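PDB 4YGT: uncharacterized protein YjgB from Bacillus subtilis, which is of unknown function but is a putative secreted lipoprotein of the DUF4309 family, which is grouped in the PepSY clan. Local coordinates for residues G30-Q35 against Y140-V145; L102-V107 against D153-K158. One frame throughout, in Å; residues are numbered along the deposited sequence.

Interaction 1 of 2, residues G30-Q35 against Y140-V145. With EDO (1,2-ethanediol), chain F.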
loop_
_atom_site.group_PDB
_atom_site.type_symbol
_atom_site.label_atom_id
_atom_site.label_comp_id
_atom_site.label_asym_id
_atom_site.label_seq_id
_atom_site.Cartn_x
_atom_site.Cartn_y
_atom_site.Cartn_z
ATOM N N GLY A 30 -0.420 5.923 -10.305
ATOM C CA GLY A 30 0.597 6.183 -9.278
ATOM C C GLY A 30 -0.020 6.727 -7.996
ATOM O O GLY A 30 0.555 7.575 -7.308
ATOM N N GLU A 31 -1.225 6.247 -7.704
ATOM C CA GLU A 31 -2.031 6.616 -6.549
ATOM C C GLU A 31 -2.647 5.401 -5.920
ATOM O O GLU A 31 -2.800 4.372 -6.571
ATOM C CB GLU A 31 -3.188 7.528 -6.985
ATOM C CG GLU A 31 -2.805 8.923 -7.404
ATOM C CD GLU A 31 -3.960 9.718 -7.976
ATOM O OE1 GLU A 31 -5.135 9.446 -7.623
ATOM O OE2 GLU A 31 -3.677 10.625 -8.786
HETATM N N MSE A 32 -3.112 5.556 -4.705
HETATM C CA MSE A 32 -3.878 4.531 -4.028
HETATM C C MSE A 32 -5.308 5.067 -3.849
HETATM O O MSE A 32 -5.530 6.273 -4.039
HETATM C CB MSE A 32 -3.201 4.109 -2.748
HETATM C CG MSE A 32 -1.930 3.383 -3.057
HETATM SE SE MSE A 32 -1.531 2.236 -1.619
HETATM C CE MSE A 32 -0.803 0.799 -2.528
ATOM N N PRO A 33 -6.327 4.197 -3.667
ATOM C CA PRO A 33 -7.703 4.712 -3.634
ATOM C C PRO A 33 -8.144 5.254 -2.276
ATOM O O PRO A 33 -7.354 5.348 -1.316
ATOM C CB PRO A 33 -8.548 3.497 -4.040
ATOM C CG PRO A 33 -7.579 2.346 -4.214
ATOM C CD PRO A 33 -6.311 2.726 -3.559
ATOM N N GLN A 34 -9.441 5.654 -2.232
ATOM C CA GLN A 34 -10.171 6.130 -1.056
ATOM C C GLN A 34 -9.541 7.399 -0.443
ATOM O O GLN A 34 -9.529 8.440 -1.094
ATOM C CB GLN A 34 -10.290 4.997 0.006
ATOM C CG GLN A 34 -10.957 3.693 -0.475
ATOM C CD GLN A 34 -12.396 3.872 -0.882
ATOM O OE1 GLN A 34 -12.709 4.060 -2.066
ATOM N NE2 GLN A 34 -13.301 3.839 0.094
ATOM N N GLN A 35 -9.048 7.314 0.805
ATOM C CA GLN A 35 -8.499 8.450 1.551
ATOM C C GLN A 35 -7.233 9.012 0.898
ATOM O O GLN A 35 -7.029 10.235 0.914
ATOM C CB GLN A 35 -8.213 8.058 3.016
ATOM C CG GLN A 35 -9.466 7.653 3.833
ATOM C CD GLN A 35 -10.091 6.292 3.507
ATOM O OE1 GLN A 35 -9.442 5.376 2.966
ATOM N NE2 GLN A 35 -11.373 6.125 3.858
ATOM N N TYR A 140 4.237 2.188 -12.699
ATOM C CA TYR A 140 4.355 1.853 -11.280
ATOM C C TYR A 140 4.279 0.343 -11.038
ATOM O O TYR A 140 4.123 -0.439 -11.982
ATOM C CB TYR A 140 3.245 2.610 -10.483
ATOM C CG TYR A 140 3.124 4.059 -10.918
ATOM C CD1 TYR A 140 3.987 5.031 -10.419
ATOM C CD2 TYR A 140 2.217 4.440 -11.910
ATOM C CE1 TYR A 140 3.920 6.354 -10.862
ATOM C CE2 TYR A 140 2.161 5.755 -12.379
ATOM C CZ TYR A 140 3.010 6.709 -11.847
ATOM O OH TYR A 140 2.943 8.014 -12.281
ATOM N N GLU A 141 4.433 -0.068 -9.764
ATOM C CA GLU A 141 4.333 -1.468 -9.365
ATOM C C GLU A 141 3.702 -1.574 -7.990
ATOM O O GLU A 141 3.933 -0.728 -7.118
ATOM C CB GLU A 141 5.682 -2.192 -9.424
ATOM C CG GLU A 141 6.872 -1.335 -9.043
ATOM C CD GLU A 141 8.206 -2.042 -9.075
ATOM O OE1 GLU A 141 8.471 -2.793 -10.042
ATOM O OE2 GLU A 141 9.000 -1.820 -8.133
ATOM N N LEU A 142 2.827 -2.577 -7.841
ATOM C CA LEU A 142 2.104 -2.874 -6.603
ATOM C C LEU A 142 2.750 -4.050 -5.954
ATOM O O LEU A 142 2.801 -5.129 -6.559
ATOM C CB LEU A 142 0.658 -3.224 -6.891
ATOM C CG LEU A 142 -0.390 -2.200 -6.821
ATOM C CD1 LEU A 142 -1.715 -2.871 -6.984
ATOM C CD2 LEU A 142 -0.364 -1.452 -5.495
ATOM N N HIS A 143 3.256 -3.848 -4.750
ATOM C CA HIS A 143 3.949 -4.865 -3.985
ATOM C C HIS A 143 3.036 -5.374 -2.884
ATOM O O HIS A 143 2.846 -4.673 -1.887
ATOM C CB HIS A 143 5.227 -4.263 -3.386
ATOM C CG HIS A 143 6.256 -3.857 -4.394
ATOM N ND1 HIS A 143 7.441 -4.559 -4.534
ATOM C CD2 HIS A 143 6.270 -2.804 -5.243
ATOM C CE1 HIS A 143 8.127 -3.922 -5.465
ATOM N NE2 HIS A 143 7.464 -2.862 -5.923
ATOM N N PHE A 144 2.414 -6.554 -3.084
ATOM C CA PHE A 144 1.569 -7.149 -2.045
ATOM C C PHE A 144 2.473 -7.949 -1.109
ATOM O O PHE A 144 2.956 -9.019 -1.495
ATOM C CB PHE A 144 0.462 -8.024 -2.631
ATOM C CG PHE A 144 -0.551 -7.288 -3.455
ATOM C CD1 PHE A 144 -0.371 -7.126 -4.824
ATOM C CD2 PHE A 144 -1.712 -6.783 -2.874
ATOM C CE1 PHE A 144 -1.339 -6.482 -5.601
ATOM C CE2 PHE A 144 -2.667 -6.118 -3.647
ATOM C CZ PHE A 144 -2.481 -5.987 -5.009
ATOM N N VAL A 145 2.741 -7.418 0.100
ATOM C CA VAL A 145 3.648 -8.070 1.055
ATOM C C VAL A 145 2.842 -8.998 1.991
ATOM O O VAL A 145 2.175 -8.537 2.913
ATOM C CB VAL A 145 4.510 -7.023 1.810
ATOM C CG1 VAL A 145 5.468 -7.686 2.780
ATOM C CG2 VAL A 145 5.278 -6.134 0.835
HETATM C C1 EDO F . 0.104 7.704 -15.652
HETATM O O1 EDO F . 1.392 7.220 -16.043
HETATM C C2 EDO F . 0.105 8.250 -14.187
HETATM O O2 EDO F . 0.795 9.492 -14.013
#
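The hydroxyl of Tyr-140, whose ring covers Gly-30, makes the polar bond to a bound diol. Its OH lies 3.1 Å from O2 of a 1,2-ethanediol molecule, and either hydroxyl could be the donor. The diol probably comes from the crystallisation liquor. Its C2 sits at the ring edge, in the ring plane, and Arg-139 NE also bonds the molecule. The protein contact itself is made by the ring face. Gly-30 CA is 3.4 Å from the centroid of the Tyr-140 ring and only 6° off the ring normal. This is a CH-pi contact almost straight above the centre. The amide end of Gly-30 leans to one side, with N 3.3 Å from Tyr-140 CE2. The ring reaches this place because CG of Tyr-140 stands beside the backbone N (chi1 -45°) and CB already points at the loop. Space is tight. A CB modelled on Gly-30 would fall 2.5 Å from Tyr-140 CZ, and the phi of 74° also suits a residue without one. An alanine in place of Tyr-140 would probably leave Gly-30 CA without its aromatic cover, open a gap under the helix end, and deprive the diol of a hydroxyl partner. Further along, the contact is apolar. Met-32 is a selenomethionine, and its chain bends at chi3 so that CE meets Leu-142 CD2 at 3.8 Å. Leu-142 also packs on Ala-27 of helix 14-27, while Met-32 touches Val-155 and Leu-157 of the next strand. All four touching residues are buried. Gly-30, just past helix 14-27, closes it in a Schellman motif, so an aromatic residue of strand 140-146 packs on the C' glycine and the helix end is set against the antiparallel sheet.

Interaction 2 of 2, residues L102-V107 against D153-K158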
loop_
_atom_site.group_PDB
_atom_site.type_symbol
_atom_site.label_atom_id
_atom_site.label_comp_id
_atom_site.label_asym_id
_atom_site.label_seq_id
_atom_site.Cartn_x
_atom_site.Cartn_y
_atom_site.Cartn_z
ATOM N N LEU A 102 -12.414 -8.026 5.826
ATOM C CA LEU A 102 -13.000 -7.212 4.759
ATOM C C LEU A 102 -11.942 -6.503 3.904
ATOM O O LEU A 102 -12.287 -5.975 2.845
ATOM C CB LEU A 102 -13.990 -6.175 5.320
ATOM C CG LEU A 102 -15.146 -6.685 6.172
ATOM C CD1 LEU A 102 -15.956 -5.535 6.692
ATOM C CD2 LEU A 102 -16.048 -7.644 5.403
ATOM N N ASN A 103 -10.663 -6.495 4.333
ATOM C CA ASN A 103 -9.597 -5.891 3.532
ATOM C C ASN A 103 -8.377 -6.818 3.498
ATOM O O ASN A 103 -8.551 -7.942 3.065
ATOM C CB ASN A 103 -9.267 -4.441 3.935
ATOM C CG ASN A 103 -8.941 -4.246 5.375
ATOM O OD1 ASN A 103 -7.800 -4.438 5.794
ATOM N ND2 ASN A 103 -9.941 -3.875 6.158
ATOM N N LEU A 104 -7.164 -6.378 3.898
ATOM C CA LEU A 104 -5.912 -7.155 3.793
ATOM C C LEU A 104 -5.937 -8.520 4.477
ATOM O O LEU A 104 -5.196 -9.411 4.049
ATOM C CB LEU A 104 -4.688 -6.365 4.290
ATOM C CG LEU A 104 -4.320 -5.108 3.480
ATOM C CD1 LEU A 104 -2.928 -4.643 3.812
ATOM C CD2 LEU A 104 -4.397 -5.365 1.990
ATOM N N GLY A 105 -6.796 -8.687 5.486
ATOM C CA GLY A 105 -6.974 -9.953 6.190
ATOM C C GLY A 105 -7.520 -11.035 5.276
ATOM O O GLY A 105 -7.262 -12.222 5.490
ATOM N N GLY A 106 -8.251 -10.602 4.246
ATOM C CA GLY A 106 -8.838 -11.454 3.221
ATOM C C GLY A 106 -8.053 -11.487 1.924
ATOM O O GLY A 106 -8.466 -12.152 0.973
ATOM N N VAL A 107 -6.911 -10.778 1.877
ATOM C CA VAL A 107 -6.060 -10.706 0.686
ATOM C C VAL A 107 -4.993 -11.782 0.802
ATOM O O VAL A 107 -4.007 -11.635 1.530
ATOM C CB VAL A 107 -5.477 -9.289 0.419
ATOM C CG1 VAL A 107 -4.545 -9.284 -0.790
ATOM C CG2 VAL A 107 -6.599 -8.273 0.228
ATOM N N ASP A 153 0.127 -8.071 4.804
ATOM C CA ASP A 153 0.494 -7.193 5.916
ATOM C C ASP A 153 0.337 -5.757 5.504
ATOM O O ASP A 153 -0.263 -4.975 6.237
ATOM C CB ASP A 153 1.921 -7.472 6.367
ATOM C CG ASP A 153 2.048 -8.822 7.045
ATOM O OD1 ASP A 153 1.023 -9.326 7.579
ATOM O OD2 ASP A 153 3.152 -9.381 7.032
ATOM N N HIS A 154 0.855 -5.422 4.315
ATOM C CA HIS A 154 0.758 -4.116 3.665
ATOM C C HIS A 154 0.949 -4.281 2.157
ATOM O O HIS A 154 1.480 -5.295 1.687
ATOM C CB HIS A 154 1.740 -3.074 4.241
ATOM C CG HIS A 154 3.167 -3.529 4.306
ATOM N ND1 HIS A 154 4.005 -3.460 3.201
ATOM C CD2 HIS A 154 3.862 -4.028 5.350
ATOM C CE1 HIS A 154 5.176 -3.913 3.616
ATOM N NE2 HIS A 154 5.136 -4.252 4.904
ATOM N N VAL A 155 0.460 -3.297 1.411
ATOM C CA VAL A 155 0.545 -3.220 -0.046
ATOM C C VAL A 155 1.300 -1.938 -0.359
ATOM O O VAL A 155 0.907 -0.881 0.115
ATOM C CB VAL A 155 -0.850 -3.261 -0.701
ATOM C CG1 VAL A 155 -0.736 -3.280 -2.215
ATOM C CG2 VAL A 155 -1.653 -4.462 -0.217
ATOM N N ASN A 156 2.424 -2.041 -1.079
ATOM C CA ASN A 156 3.263 -0.898 -1.450
ATOM C C ASN A 156 3.084 -0.463 -2.885
ATOM O O ASN A 156 2.954 -1.297 -3.776
ATOM C CB ASN A 156 4.739 -1.210 -1.226
ATOM C CG ASN A 156 5.094 -1.626 0.168
ATOM O OD1 ASN A 156 4.344 -1.392 1.114
ATOM N ND2 ASN A 156 6.258 -2.259 0.322
ATOM N N LEU A 157 3.100 0.858 -3.117
ATOM C CA LEU A 157 3.058 1.416 -4.461
ATOM C C LEU A 157 4.261 2.300 -4.681
ATOM O O LEU A 157 4.504 3.203 -3.887
ATOM C CB LEU A 157 1.766 2.193 -4.727
ATOM C CG LEU A 157 1.570 2.728 -6.157
ATOM C CD1 LEU A 157 1.423 1.612 -7.162
ATOM C CD2 LEU A 157 0.398 3.623 -6.212
ATOM N N LYS A 158 5.022 2.043 -5.763
ATOM C CA LYS A 158 6.178 2.868 -6.114
ATOM C C LYS A 158 6.375 2.890 -7.621
ATOM O O LYS A 158 5.765 2.088 -8.322
ATOM C CB LYS A 158 7.461 2.422 -5.374
ATOM C CG LYS A 158 7.985 1.024 -5.667
ATOM C CD LYS A 158 9.405 0.903 -5.118
ATOM C CE LYS A 158 9.878 -0.518 -4.961
ATOM N NZ LYS A 158 10.977 -0.625 -3.956
#
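Leu-104 packs on Val-155 and on the backbone before it, joining a short 3-10 turn to the antiparallel sheet of the domain. The turn spans 104-106 and leads into helix 109-116. Strand 152-159 is an inner strand, lying between 88-95 and 140-146. The chain turns a corner at Asp-153, where the contact begins.

The apolar contacts come from the two branches of Leu-104. CD2 meets CG2 of Val-155 at 3.6 Å, and the two side chains pass each other at a slant. Val-155 holds CG2 beside its own backbone N and CG1 anti to that N (chi1 -176°), and it is CG2 that does the touching. CD1 of Leu-104 rests instead on the main chain of the corner, 3.6 Å from Asp-153 O and 3.7 Å from His-154 CA. Tyr-93 of strand 88-95 packs on Leu-104, and Phe-144 of strand 140-146 on Val-155.

None of the polar bonds joins the two segments; they run within each one or to residues outside. Val-107 N bonds Leu-104 O, and Gly-106 N bonds Asn-103 O, which holds the 3-10 turn. The carbonyl of Asp-153 also takes a weak bond from Arg-100 NH2. On the strand, His-154 ND1 donates to Asn-156 OD1 at 3.0 Å, two residues on, with the acceptor tilted out of the imidazole plane. Asn-103 has its amide steadied by Thr-96 OG1 at ND2. Its OD1 accepts Leu-104 N at 2.8 Å, with the donor at 95° to the C=O, nearly square to it.

In the fold
From the N terminus, helix 14-27 runs into the loop holding 30-35. The chain then passes through helix 46-53 and strands 67-69, 77-82 and 88-95 to the turn at 102-107. After helix 109-116 it lays down strands 121-124 and 131-137 and reaches 140-145, where interaction 1 closes a long loop. Interaction 2 closes a shorter loop, from 102-107 to the last strand at 153-158. The four segments alternate, so the two loops cross. Strands 140-146 and 152-159 are adjacent in the sheet, and probable backbone hydrogen bonds, His-143 N to Asn-156 O and Asp-153 N to Val-145 O, join the contacts. Glu-31 O packs on Leu-157 CD2. Both contacts fasten loops outside the sheet to neighbouring strands.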